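Local coordinates for protein 16S rRNA aminocarboxypropyltransferase (Vulcanisaeta distributa, PDB 5APG) that probably transfers the aminocarboxypropyl group of S-adenosylmethionine to an N1-methylpseudouridine of 16S ribosomal RNA, the last step in making the hypermodified m1acp3-pseudouridine, at residues F6-P11 against D33-L38; I21-F26 against M130-L135; D46-T51 against R75-H80; P94-A99 against K148-Y153. All blocks are in the same frame, centred on the assembly; numbering follows the deposited sequence.

Contact 1: residues F6-P11 against D33-L38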
# COMPACT_ATOMS: atom_id res chain seq x y z
N PHE A 6 -6.92 9.38 0.04
CA PHE A 6 -6.47 10.44 0.93
C PHE A 6 -5.15 10.06 1.57
O PHE A 6 -4.98 8.94 2.06
CB PHE A 6 -7.52 10.72 2.01
CG PHE A 6 -8.86 11.12 1.47
CD1 PHE A 6 -9.80 10.17 1.12
CD2 PHE A 6 -9.18 12.46 1.31
CE1 PHE A 6 -11.03 10.54 0.62
CE2 PHE A 6 -10.41 12.84 0.81
CZ PHE A 6 -11.34 11.88 0.46
N ILE A 7 -4.20 11.00 1.57
CA ILE A 7 -2.87 10.74 2.11
C ILE A 7 -2.46 11.78 3.15
O ILE A 7 -2.52 12.98 2.90
CB ILE A 7 -1.81 10.72 0.98
CG1 ILE A 7 -2.12 9.64 -0.04
CG2 ILE A 7 -0.41 10.51 1.57
CD1 ILE A 7 -1.19 9.66 -1.26
N TYR A 8 -2.05 11.30 4.32
CA TYR A 8 -1.36 12.17 5.25
C TYR A 8 0.13 11.93 5.08
O TYR A 8 0.61 10.79 5.20
CB TYR A 8 -1.77 11.92 6.70
CG TYR A 8 -0.87 12.67 7.66
CD1 TYR A 8 -0.92 14.05 7.75
CD2 TYR A 8 0.04 11.99 8.46
CE1 TYR A 8 -0.09 14.75 8.61
CE2 TYR A 8 0.87 12.68 9.33
CZ TYR A 8 0.80 14.05 9.40
OH TYR A 8 1.62 14.74 10.27
N ARG A 9 0.86 12.99 4.78
CA ARG A 9 2.29 12.87 4.53
C ARG A 9 3.11 13.48 5.65
O ARG A 9 2.93 14.65 6.00
CB ARG A 9 2.65 13.51 3.19
CG ARG A 9 4.14 13.51 2.89
CD ARG A 9 4.41 13.96 1.47
NE ARG A 9 5.64 14.73 1.37
CZ ARG A 9 6.86 14.20 1.38
NH1 ARG A 9 7.02 12.89 1.48
NH2 ARG A 9 7.93 14.99 1.29
N LEU A 10 4.02 12.69 6.22
CA LEU A 10 5.03 13.23 7.12
C LEU A 10 6.15 13.83 6.28
O LEU A 10 6.90 13.10 5.63
CB LEU A 10 5.57 12.14 8.05
CG LEU A 10 4.77 11.87 9.32
CD1 LEU A 10 5.38 10.71 10.08
CD2 LEU A 10 4.73 13.11 10.20
N PRO A 11 6.26 15.16 6.29
CA PRO A 11 7.24 15.85 5.45
C PRO A 11 8.69 15.59 5.88
O PRO A 11 9.32 16.46 6.47
CB PRO A 11 6.87 17.33 5.63
CG PRO A 11 6.26 17.39 6.99
CD PRO A 11 5.52 16.09 7.17
N ASP A 33 -4.20 17.50 6.14
CA ASP A 33 -3.25 18.20 7.01
C ASP A 33 -2.95 17.44 8.30
O ASP A 33 -2.05 17.82 9.05
CB ASP A 33 -3.76 19.61 7.33
CG ASP A 33 -5.14 19.63 7.95
OD1 ASP A 33 -5.60 18.59 8.47
OD2 ASP A 33 -5.78 20.70 7.93
N SER A 34 -3.69 16.36 8.55
CA SER A 34 -3.49 15.57 9.75
C SER A 34 -4.08 14.18 9.60
O SER A 34 -4.87 13.92 8.70
CB SER A 34 -4.12 16.27 10.96
OG SER A 34 -5.53 16.26 10.85
N ILE A 35 -3.69 13.27 10.50
CA ILE A 35 -4.25 11.93 10.50
C ILE A 35 -5.74 12.00 10.84
O ILE A 35 -6.55 11.24 10.32
CB ILE A 35 -3.51 11.01 11.50
CG1 ILE A 35 -2.15 10.62 10.93
CG2 ILE A 35 -4.31 9.75 11.79
CD1 ILE A 35 -1.24 9.92 11.92
N LYS A 36 -6.10 12.96 11.69
CA LYS A 36 -7.49 13.17 12.07
C LYS A 36 -8.35 13.59 10.87
O LYS A 36 -9.56 13.36 10.86
CB LYS A 36 -7.59 14.23 13.17
N ALA A 37 -7.72 14.19 9.87
CA ALA A 37 -8.43 14.68 8.69
C ALA A 37 -8.69 13.56 7.68
O ALA A 37 -9.50 13.74 6.76
CB ALA A 37 -7.66 15.82 8.04
N LEU A 38 -8.00 12.44 7.82
CA LEU A 38 -8.28 11.27 6.99
C LEU A 38 -9.71 10.80 7.29
O LEU A 38 -10.17 10.91 8.42
CB LEU A 38 -7.27 10.15 7.25
CG LEU A 38 -5.82 10.38 6.80
CD1 LEU A 38 -4.91 9.31 7.40
CD2 LEU A 38 -5.70 10.37 5.27

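Contact 2: residues I21-F26 against M130-L135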
# COMPACT_ATOMS: atom_id res chain seq x y z
N ILE A 21 3.79 12.51 -3.40
CA ILE A 21 3.74 13.86 -3.96
C ILE A 21 3.34 13.83 -5.43
O ILE A 21 2.56 14.66 -5.90
CB ILE A 21 5.10 14.58 -3.79
CG1 ILE A 21 5.35 14.92 -2.32
CG2 ILE A 21 5.15 15.84 -4.63
CD1 ILE A 21 4.31 15.83 -1.71
N LYS A 22 3.86 12.84 -6.16
CA LYS A 22 3.54 12.70 -7.58
C LYS A 22 2.09 12.27 -7.80
O LYS A 22 1.43 12.77 -8.70
CB LYS A 22 4.50 11.71 -8.24
CG LYS A 22 4.67 11.95 -9.73
CD LYS A 22 5.81 11.12 -10.29
CE LYS A 22 6.05 11.44 -11.75
NZ LYS A 22 7.17 10.63 -12.33
N LEU A 23 1.61 11.33 -6.99
CA LEU A 23 0.19 10.96 -6.99
C LEU A 23 -0.72 12.18 -6.84
O LEU A 23 -1.69 12.35 -7.58
CB LEU A 23 -0.13 9.98 -5.87
CG LEU A 23 0.14 8.50 -6.10
CD1 LEU A 23 -0.06 7.73 -4.79
CD2 LEU A 23 -0.78 7.97 -7.19
N VAL A 24 -0.38 13.02 -5.87
CA VAL A 24 -1.18 14.20 -5.56
C VAL A 24 -1.10 15.22 -6.69
O VAL A 24 -2.10 15.82 -7.07
CB VAL A 24 -0.73 14.83 -4.23
CG1 VAL A 24 -1.45 16.15 -3.98
CG2 VAL A 24 -0.95 13.86 -3.08
N ARG A 25 0.10 15.39 -7.23
CA ARG A 25 0.34 16.35 -8.31
C ARG A 25 -0.54 16.05 -9.53
O ARG A 25 -0.98 16.97 -10.22
CB ARG A 25 1.82 16.35 -8.72
CG ARG A 25 2.21 17.49 -9.64
CD ARG A 25 3.71 17.77 -9.59
NE ARG A 25 4.52 16.63 -10.03
CZ ARG A 25 4.80 16.37 -11.30
NH1 ARG A 25 4.34 17.15 -12.26
NH2 ARG A 25 5.55 15.31 -11.61
N PHE A 26 -0.81 14.78 -9.78
CA PHE A 26 -1.63 14.40 -10.93
C PHE A 26 -3.09 14.14 -10.56
O PHE A 26 -3.88 13.72 -11.40
CB PHE A 26 -1.04 13.16 -11.62
CG PHE A 26 0.13 13.47 -12.51
CD1 PHE A 26 -0.07 13.84 -13.83
CD2 PHE A 26 1.42 13.43 -12.02
CE1 PHE A 26 1.00 14.14 -14.66
CE2 PHE A 26 2.50 13.74 -12.84
CZ PHE A 26 2.28 14.09 -14.16
N MSE A 130 -3.34 0.85 -13.33
CA MSE A 130 -2.38 1.03 -14.41
C MSE A 130 -2.13 2.51 -14.72
O MSE A 130 -1.00 2.91 -14.99
CB MSE A 130 -2.85 0.29 -15.67
CG MSE A 130 -1.86 0.39 -16.84
SE MSE A 130 -0.15 -0.45 -16.35
CE MSE A 130 -0.78 -2.29 -16.26
N GLU A 131 -3.20 3.31 -14.71
CA GLU A 131 -3.07 4.75 -14.92
C GLU A 131 -2.15 5.38 -13.88
O GLU A 131 -1.34 6.26 -14.19
CB GLU A 131 -4.44 5.42 -14.87
CG GLU A 131 -5.35 5.05 -16.03
CD GLU A 131 -6.80 5.44 -15.80
OE1 GLU A 131 -7.10 6.02 -14.74
OE2 GLU A 131 -7.62 5.14 -16.68
N VAL A 132 -2.28 4.91 -12.64
CA VAL A 132 -1.42 5.34 -11.55
C VAL A 132 0.04 4.91 -11.76
O VAL A 132 0.95 5.73 -11.66
CB VAL A 132 -1.95 4.78 -10.20
CG1 VAL A 132 -0.86 4.77 -9.16
CG2 VAL A 132 -3.16 5.56 -9.73
N LEU A 133 0.25 3.64 -12.09
CA LEU A 133 1.60 3.10 -12.25
C LEU A 133 2.34 3.72 -13.44
O LEU A 133 3.57 3.84 -13.42
CB LEU A 133 1.54 1.59 -12.43
CG LEU A 133 1.20 0.81 -11.16
CD1 LEU A 133 0.92 -0.65 -11.48
CD2 LEU A 133 2.31 0.94 -10.12
N ARG A 134 1.60 4.13 -14.46
CA ARG A 134 2.23 4.70 -15.65
C ARG A 134 2.90 6.05 -15.37
O ARG A 134 3.61 6.58 -16.21
CB ARG A 134 1.19 4.82 -16.78
CG ARG A 134 0.90 3.47 -17.44
CD ARG A 134 -0.16 3.57 -18.53
NE ARG A 134 0.27 4.42 -19.63
CZ ARG A 134 -0.50 4.73 -20.68
NH1 ARG A 134 -1.73 4.24 -20.77
NH2 ARG A 134 -0.03 5.52 -21.63
N LEU A 135 2.70 6.60 -14.16
CA LEU A 135 3.41 7.81 -13.75
C LEU A 135 4.92 7.59 -13.61
O LEU A 135 5.68 8.56 -13.55
CB LEU A 135 2.85 8.33 -12.42
CG LEU A 135 1.44 8.93 -12.46
CD1 LEU A 135 1.05 9.46 -11.09
CD2 LEU A 135 1.36 10.03 -13.52

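Contact 3: residues D46-T51 against R75-H80. With EEM ([(3S)-3-amino-4-hydroxy-4-oxo-butyl]-[[(2S,3S,4R,5R)-5-(6-aminopurin-9-yl)-3,4-dihydroxy-oxolan-2-yl]methyl]-methyl-selanium), chain D.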
# COMPACT_ATOMS: atom_id res chain seq x y z
N ASP A 46 -1.99 -0.24 6.00
CA ASP A 46 -1.19 -0.28 7.21
C ASP A 46 -0.34 -1.54 7.17
O ASP A 46 -0.86 -2.64 7.37
CB ASP A 46 -2.09 -0.26 8.45
CG ASP A 46 -1.31 -0.19 9.76
OD1 ASP A 46 -0.11 -0.54 9.79
OD2 ASP A 46 -1.92 0.20 10.77
N PRO A 47 0.96 -1.39 6.90
CA PRO A 47 1.86 -2.54 6.79
C PRO A 47 2.13 -3.24 8.13
O PRO A 47 2.71 -4.32 8.11
CB PRO A 47 3.14 -1.93 6.22
CG PRO A 47 3.14 -0.54 6.76
CD PRO A 47 1.69 -0.11 6.75
N THR A 48 1.71 -2.64 9.24
CA THR A 48 1.99 -3.21 10.56
C THR A 48 0.92 -4.16 11.08
O THR A 48 1.14 -4.85 12.08
CB THR A 48 2.19 -2.11 11.63
OG1 THR A 48 0.94 -1.47 11.91
CG2 THR A 48 3.21 -1.07 11.17
N VAL A 49 -0.24 -4.19 10.44
CA VAL A 49 -1.30 -5.12 10.86
C VAL A 49 -1.18 -6.42 10.05
O VAL A 49 -0.45 -6.48 9.07
CB VAL A 49 -2.71 -4.52 10.68
CG1 VAL A 49 -2.84 -3.23 11.49
CG2 VAL A 49 -3.03 -4.28 9.21
N LYS A 50 -1.91 -7.45 10.47
CA LYS A 50 -1.79 -8.76 9.85
C LYS A 50 -2.95 -9.09 8.92
O LYS A 50 -2.93 -10.10 8.22
CB LYS A 50 -1.68 -9.85 10.93
CG LYS A 50 -0.49 -9.68 11.86
CD LYS A 50 0.81 -9.66 11.06
CE LYS A 50 2.00 -9.35 11.96
NZ LYS A 50 2.16 -7.88 12.17
N THR A 51 -3.96 -8.23 8.92
CA THR A 51 -5.17 -8.46 8.13
C THR A 51 -5.01 -7.96 6.70
O THR A 51 -4.94 -6.76 6.46
CB THR A 51 -6.39 -7.77 8.77
OG1 THR A 51 -6.38 -7.98 10.18
CG2 THR A 51 -7.69 -8.31 8.18
N ARG A 75 10.47 5.08 9.90
CA ARG A 75 9.50 5.56 10.89
C ARG A 75 8.15 4.85 10.81
O ARG A 75 7.30 5.05 11.68
CB ARG A 75 9.28 7.07 10.74
CG ARG A 75 10.46 7.93 11.16
CD ARG A 75 9.96 9.19 11.85
NE ARG A 75 9.08 8.87 12.97
CZ ARG A 75 8.23 9.72 13.53
NH1 ARG A 75 8.13 10.96 13.07
NH2 ARG A 75 7.47 9.33 14.55
N ALA A 76 7.95 4.04 9.78
CA ALA A 76 6.62 3.50 9.46
C ALA A 76 5.98 2.71 10.59
O ALA A 76 4.79 2.88 10.87
CB ALA A 76 6.70 2.64 8.21
N VAL A 77 6.75 1.85 11.25
CA VAL A 77 6.18 1.03 12.32
C VAL A 77 5.73 1.91 13.48
O VAL A 77 4.60 1.80 13.94
CB VAL A 77 7.18 -0.02 12.83
CG1 VAL A 77 6.58 -0.81 13.98
CG2 VAL A 77 7.58 -0.96 11.70
N ASP A 78 6.60 2.81 13.92
CA ASP A 78 6.28 3.70 15.03
C ASP A 78 5.04 4.55 14.75
O ASP A 78 4.17 4.69 15.60
CB ASP A 78 7.47 4.61 15.34
CG ASP A 78 7.22 5.49 16.54
OD1 ASP A 78 7.26 4.98 17.68
OD2 ASP A 78 6.99 6.71 16.35
N VAL A 79 4.96 5.09 13.54
CA VAL A 79 3.86 5.98 13.18
C VAL A 79 2.52 5.24 13.13
O VAL A 79 1.53 5.70 13.70
CB VAL A 79 4.12 6.66 11.82
CG1 VAL A 79 2.85 7.34 11.31
CG2 VAL A 79 5.27 7.65 11.95
N HIS A 80 2.48 4.10 12.45
CA HIS A 80 1.24 3.36 12.31
C HIS A 80 0.77 2.75 13.63
O HIS A 80 -0.43 2.70 13.89
CB HIS A 80 1.38 2.25 11.26
CG HIS A 80 1.39 2.76 9.85
ND1 HIS A 80 2.55 3.19 9.23
CD2 HIS A 80 0.40 2.92 8.95
CE1 HIS A 80 2.26 3.59 8.00
NE2 HIS A 80 0.96 3.43 7.80
C2 EEM D . 0.31 -1.91 3.39
N3 EEM D . 0.65 -0.71 3.03
C4 EEM D . 1.78 -0.51 2.39
C1' EEM D . 1.84 1.96 1.87
C2' EEM D . 1.82 2.42 3.34
C3' EEM D . 3.05 3.04 3.48
C4' EEM D . 3.39 3.64 2.33
C5' EEM D . 4.83 3.55 1.97
O EEM D . 6.86 6.07 -2.08
C EEM D . 7.76 6.62 -1.50
OXT EEM D . 8.17 7.70 -1.88
CA EEM D . 8.36 6.01 -0.26
N EEM D . 9.52 6.77 0.10
CB EEM D . 7.28 6.07 0.81
CG EEM D . 7.54 5.20 2.03
SE EEM D . 5.86 4.84 3.01
CE EEM D . 6.25 3.95 4.69
O4' EEM D . 2.67 2.70 1.25
O3' EEM D . 3.14 3.87 4.70
O2' EEM D . 0.80 3.42 3.33
N9 EEM D . 2.40 0.57 1.89
C8 EEM D . 3.52 0.15 1.36
N7 EEM D . 3.66 -1.15 1.50
C5 EEM D . 2.58 -1.61 2.14
N1 EEM D . 1.03 -3.00 3.19
C6 EEM D . 2.17 -2.91 2.57
N6 EEM D . 2.97 -4.04 2.34

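Contact 4: residues P94-A99 against K148-Y153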
# COMPACT_ATOMS: atom_id res chain seq x y z
N PRO A 94 -1.57 -7.82 0.69
CA PRO A 94 -1.02 -9.17 0.51
C PRO A 94 0.38 -9.07 -0.08
O PRO A 94 0.73 -8.04 -0.67
CB PRO A 94 -2.00 -9.83 -0.47
CG PRO A 94 -2.75 -8.72 -1.09
CD PRO A 94 -2.81 -7.62 -0.08
N LEU A 95 1.16 -10.13 0.09
CA LEU A 95 2.58 -10.09 -0.23
C LEU A 95 2.85 -9.87 -1.71
O LEU A 95 2.40 -10.65 -2.56
CB LEU A 95 3.24 -11.39 0.24
CG LEU A 95 4.77 -11.37 0.12
CD1 LEU A 95 5.36 -10.37 1.09
CD2 LEU A 95 5.33 -12.75 0.36
N LEU A 96 3.60 -8.82 -2.01
CA LEU A 96 3.93 -8.46 -3.38
C LEU A 96 5.40 -8.09 -3.48
O LEU A 96 6.04 -7.79 -2.47
CB LEU A 96 3.05 -7.31 -3.87
CG LEU A 96 1.56 -7.65 -4.03
CD1 LEU A 96 0.69 -6.40 -3.98
CD2 LEU A 96 1.33 -8.41 -5.33
N ILE A 97 5.92 -8.12 -4.70
CA ILE A 97 7.32 -7.82 -4.94
C ILE A 97 7.47 -6.40 -5.47
O ILE A 97 6.77 -6.01 -6.40
CB ILE A 97 7.93 -8.83 -5.94
CG1 ILE A 97 7.72 -10.26 -5.45
CG2 ILE A 97 9.39 -8.54 -6.18
CD1 ILE A 97 8.29 -10.52 -4.07
N ALA A 98 8.36 -5.62 -4.87
CA ALA A 98 8.57 -4.23 -5.29
C ALA A 98 9.21 -4.17 -6.67
O ALA A 98 10.05 -5.01 -7.01
CB ALA A 98 9.43 -3.49 -4.27
N ALA A 99 8.82 -3.18 -7.46
CA ALA A 99 9.38 -2.99 -8.79
C ALA A 99 10.15 -1.68 -8.91
O ALA A 99 10.78 -1.43 -9.94
CB ALA A 99 8.27 -3.03 -9.84
N LYS A 148 0.96 -13.20 -11.44
CA LYS A 148 0.40 -14.46 -10.96
C LYS A 148 -0.16 -14.35 -9.54
O LYS A 148 -1.16 -14.99 -9.21
CB LYS A 148 1.45 -15.57 -11.02
CG LYS A 148 1.71 -16.08 -12.42
CD LYS A 148 2.63 -17.29 -12.40
CE LYS A 148 2.78 -17.90 -13.79
NZ LYS A 148 3.42 -19.25 -13.73
N TYR A 149 0.49 -13.54 -8.70
CA TYR A 149 0.02 -13.34 -7.33
C TYR A 149 -1.22 -12.46 -7.33
O TYR A 149 -2.22 -12.78 -6.68
CB TYR A 149 1.12 -12.71 -6.48
CG TYR A 149 2.49 -13.31 -6.73
CD1 TYR A 149 2.68 -14.68 -6.70
CD2 TYR A 149 3.58 -12.50 -7.02
CE1 TYR A 149 3.93 -15.24 -6.94
CE2 TYR A 149 4.83 -13.04 -7.27
CZ TYR A 149 4.99 -14.41 -7.22
OH TYR A 149 6.23 -14.96 -7.46
N LEU A 150 -1.16 -11.36 -8.06
CA LEU A 150 -2.26 -10.41 -8.15
C LEU A 150 -3.54 -11.05 -8.67
O LEU A 150 -4.64 -10.71 -8.21
CB LEU A 150 -1.88 -9.23 -9.04
CG LEU A 150 -0.96 -8.19 -8.39
CD1 LEU A 150 -0.43 -7.22 -9.44
CD2 LEU A 150 -1.70 -7.45 -7.29
N GLU A 151 -3.41 -11.97 -9.62
CA GLU A 151 -4.56 -12.69 -10.16
C GLU A 151 -5.28 -13.46 -9.07
O GLU A 151 -6.52 -13.48 -9.01
CB GLU A 151 -4.13 -13.64 -11.29
CG GLU A 151 -5.28 -14.36 -11.98
CD GLU A 151 -5.63 -15.70 -11.33
OE1 GLU A 151 -4.72 -16.33 -10.74
OE2 GLU A 151 -6.81 -16.11 -11.40
N ARG A 152 -4.52 -14.11 -8.19
CA ARG A 152 -5.09 -14.84 -7.07
C ARG A 152 -5.64 -13.88 -6.01
O ARG A 152 -6.74 -14.08 -5.50
CB ARG A 152 -4.05 -15.77 -6.45
CG ARG A 152 -3.62 -16.94 -7.34
CD ARG A 152 -4.71 -18.00 -7.44
NE ARG A 152 -5.73 -17.67 -8.43
CZ ARG A 152 -7.03 -17.91 -8.28
NH1 ARG A 152 -7.47 -18.49 -7.17
NH2 ARG A 152 -7.88 -17.58 -9.23
N TYR A 153 -4.86 -12.85 -5.69
CA TYR A 153 -5.29 -11.86 -4.70
C TYR A 153 -6.59 -11.16 -5.11
O TYR A 153 -7.45 -10.89 -4.27
CB TYR A 153 -4.21 -10.81 -4.46
CG TYR A 153 -2.92 -11.35 -3.88
CD1 TYR A 153 -2.90 -12.51 -3.11
CD2 TYR A 153 -1.71 -10.69 -4.10
CE1 TYR A 153 -1.71 -13.00 -2.58
CE2 TYR A 153 -0.53 -11.17 -3.58
CZ TYR A 153 -0.53 -12.33 -2.82
OH TYR A 153 0.66 -12.80 -2.30

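Contact 1: residues F6-P11 against D33-L38
The backbones of Phe6-Pro11 and Asp33-Leu38 come closest where Tyr8 faces Ile35, with CA atoms 6.0 Å apart, and where Phe6 faces Leu38; no hydrogen bond joins the two segments. Strand 5-9 is bonded through its backbone to strands 30-32 and 66-70 of the parallel sheet, and Asp33-Leu38 is the loop that leaves strand 30-32 and folds back against strand 5-9. Tyr8 carries most of the strand's share. With CG anti to the backbone N (chi1 171°), its ring reaches across the loop: the backbone N of Ile35 lies over one face, near the rim and 3.9 Å above the plane, while Tyr8 CD1 is 3.6 Å from Ser34 CA. On the other flank of the ring Tyr8 CD2 meets Ile35 CG1 at 3.6 Å. Leu38 covers the strand's earlier part, its CD2 lying 3.7 Å from Phe6 CB and its CD1 4.1 Å from Tyr8 CB. Beyond the pair, Ile35 also touches Ile69, an S-adenosylmethionine-binding residue, and Phe83. With no hydrogen bond between the two segments, their own contact probably rests on shape and apolar burial, the aromatic ring laid against peptide backbone.

Contact 2: residues I21-F26 against M130-L135
Lys22 opens the contact between two helices, 19-25 and 126-133, which pack on one side of the parallel sheet of this SPOUT-clan protein. Its side chain leaves the helix with CG anti to the backbone N (chi1 -154°) and stays extended to the tip, so that NZ gives a hydrogen bond of 2.8 Å to Leu135 O. The C=O...N angle is 157° and the donor is tilted out of the carbonyl plane. The same ammonium group has a cation-pi partner in Tyr136 and a salt bridge to a bound MES molecule, probably from the crystallisation liquor. One residue on, Leu23 turns to the buried side, where its CD2 lies 3.8 Å from Val132 CG1; both side chains also rest on Ile113 of helix 112-122, which places this pair among three helices. Phe28 touches Leu23, Val132 and Leu135 as well. Phe26, just past the helix end, receives Leu135 on its ring. The Phe26 and Leu135 side chains run antiparallel alongside one another, and a methyl group settles over the middle of one face in a CH-pi contact: Leu135 CD2 stands 3.8 Å from the Phe26 ring centroid, 13° off the ring normal.

Contact 3: residues D46-T51 against R75-H80
Part of the wall of the S-adenosylmethionine pocket is built here from the turn after strand 43-45 and helix 73-83, with the selenium analogue EEM bound beside them. Across the contact Asp46 OD1 lies 3.5 Å from His80 CB, carboxylate and ring planes 41° apart. The same oxygen accepts from Thr48 N at 2.8 Å, an Asx turn, and from Thr48 OG1 at 2.5 Å, both donors on the same face of the carboxylate plane; a type I turn spans Asp46 to Val49. Asp46 OD2 forms a salt bridge with Arg90. Pro47 CD sits over the centre of the His80 ring, 3.9 Å from its centroid, a CH-pi contact, while Thr48 CG2 packs on Val77 CA and His80 CB. Were Asp46 replaced by an alanine, Thr48 N and OG1 would probably lose their shared acceptor and Arg90 its carboxylate partner, and the turn could shift against His80. His80 ND1 donates to Ala76 O at 2.8 Å, almost in the ring plane, and His80 CE1 approaches EEM O3' at 3.4 Å from the ring edge. Ala76 CB meets the EEM methyl CE at 3.8 Å. With its ND1 hydrogen bond and Pro47 against its face, the imidazole is probably held in one rotation beside the ribose.

Contact 4: residues P94-A99 against K148-Y153
Tyr153 lays its ring under Pro94, whose CB stands over the ring centre, 3.5 Å from the centroid and 4° off the normal, a CH-pi contact. It joins helix 141-153 to the extended loop that follows strand 89-91, the last strand of the parallel sheet in this SPOUT-clan fold. That loop begins beside Leu93, an S-adenosylmethionine-binding residue, so the contact probably lies just behind the S-adenosylmethionine pocket. Pro94 CG also reaches the ring, 3.7 Å from Tyr153 CD2, and on the opposite face Tyr149 O lies 3.2 Å above the plane, toward the rim. At the ring edge, in plane, comes Leu96 CD2, 3.8 Å from Tyr153 CE2; with CG anti to its carbonyl carbon (chi1 -68°), Leu96 turns this methyl to the helix, where it also meets Leu150 CD2 at 3.7 Å, the two leucines nearly perpendicular. Farther along, Ile97 CG1 only grazes Tyr149 CE2, at 4.4 Å. Outside the pair, Ile122 of helix 112-122 touches both Pro94 and Tyr153, and Glu161 accepts from Leu95 N. A phenylalanine in place of Tyr153 would keep the ring contacts but is likely to leave the carbonyl of Leu95 without its hydroxyl donor in a buried site. That bond runs from Tyr153 OH to Leu95 O at 2.8 Å, in the carbonyl plane on a lone pair, with a C=O...O angle of 131°.

How the contacts relate
Contacts 3 and 4 are buried, whereas contacts 1 and 2 are only partly so and include exposed residues. Contact 1 belongs to the sheet and a loop folded on it; contact 2 pairs two helices, and it touches contact 1 where Arg9 meets Ile21 and Ile7 meets Leu23. Leu10 likewise packs on Val79 and Arg75 of contact 3. Contact 4 touches none of the others, though helices 126-133 and 141-153 follow each other in the chain. The chemistry differs: contacts 2 and 4, which each involve a helix, have one hydrogen bond across, to a backbone carbonyl; contacts 1 and 3 have none, and in contact 3, which alone meets EEM directly, polar bonds run within each segment or out to neighbours such as Arg90.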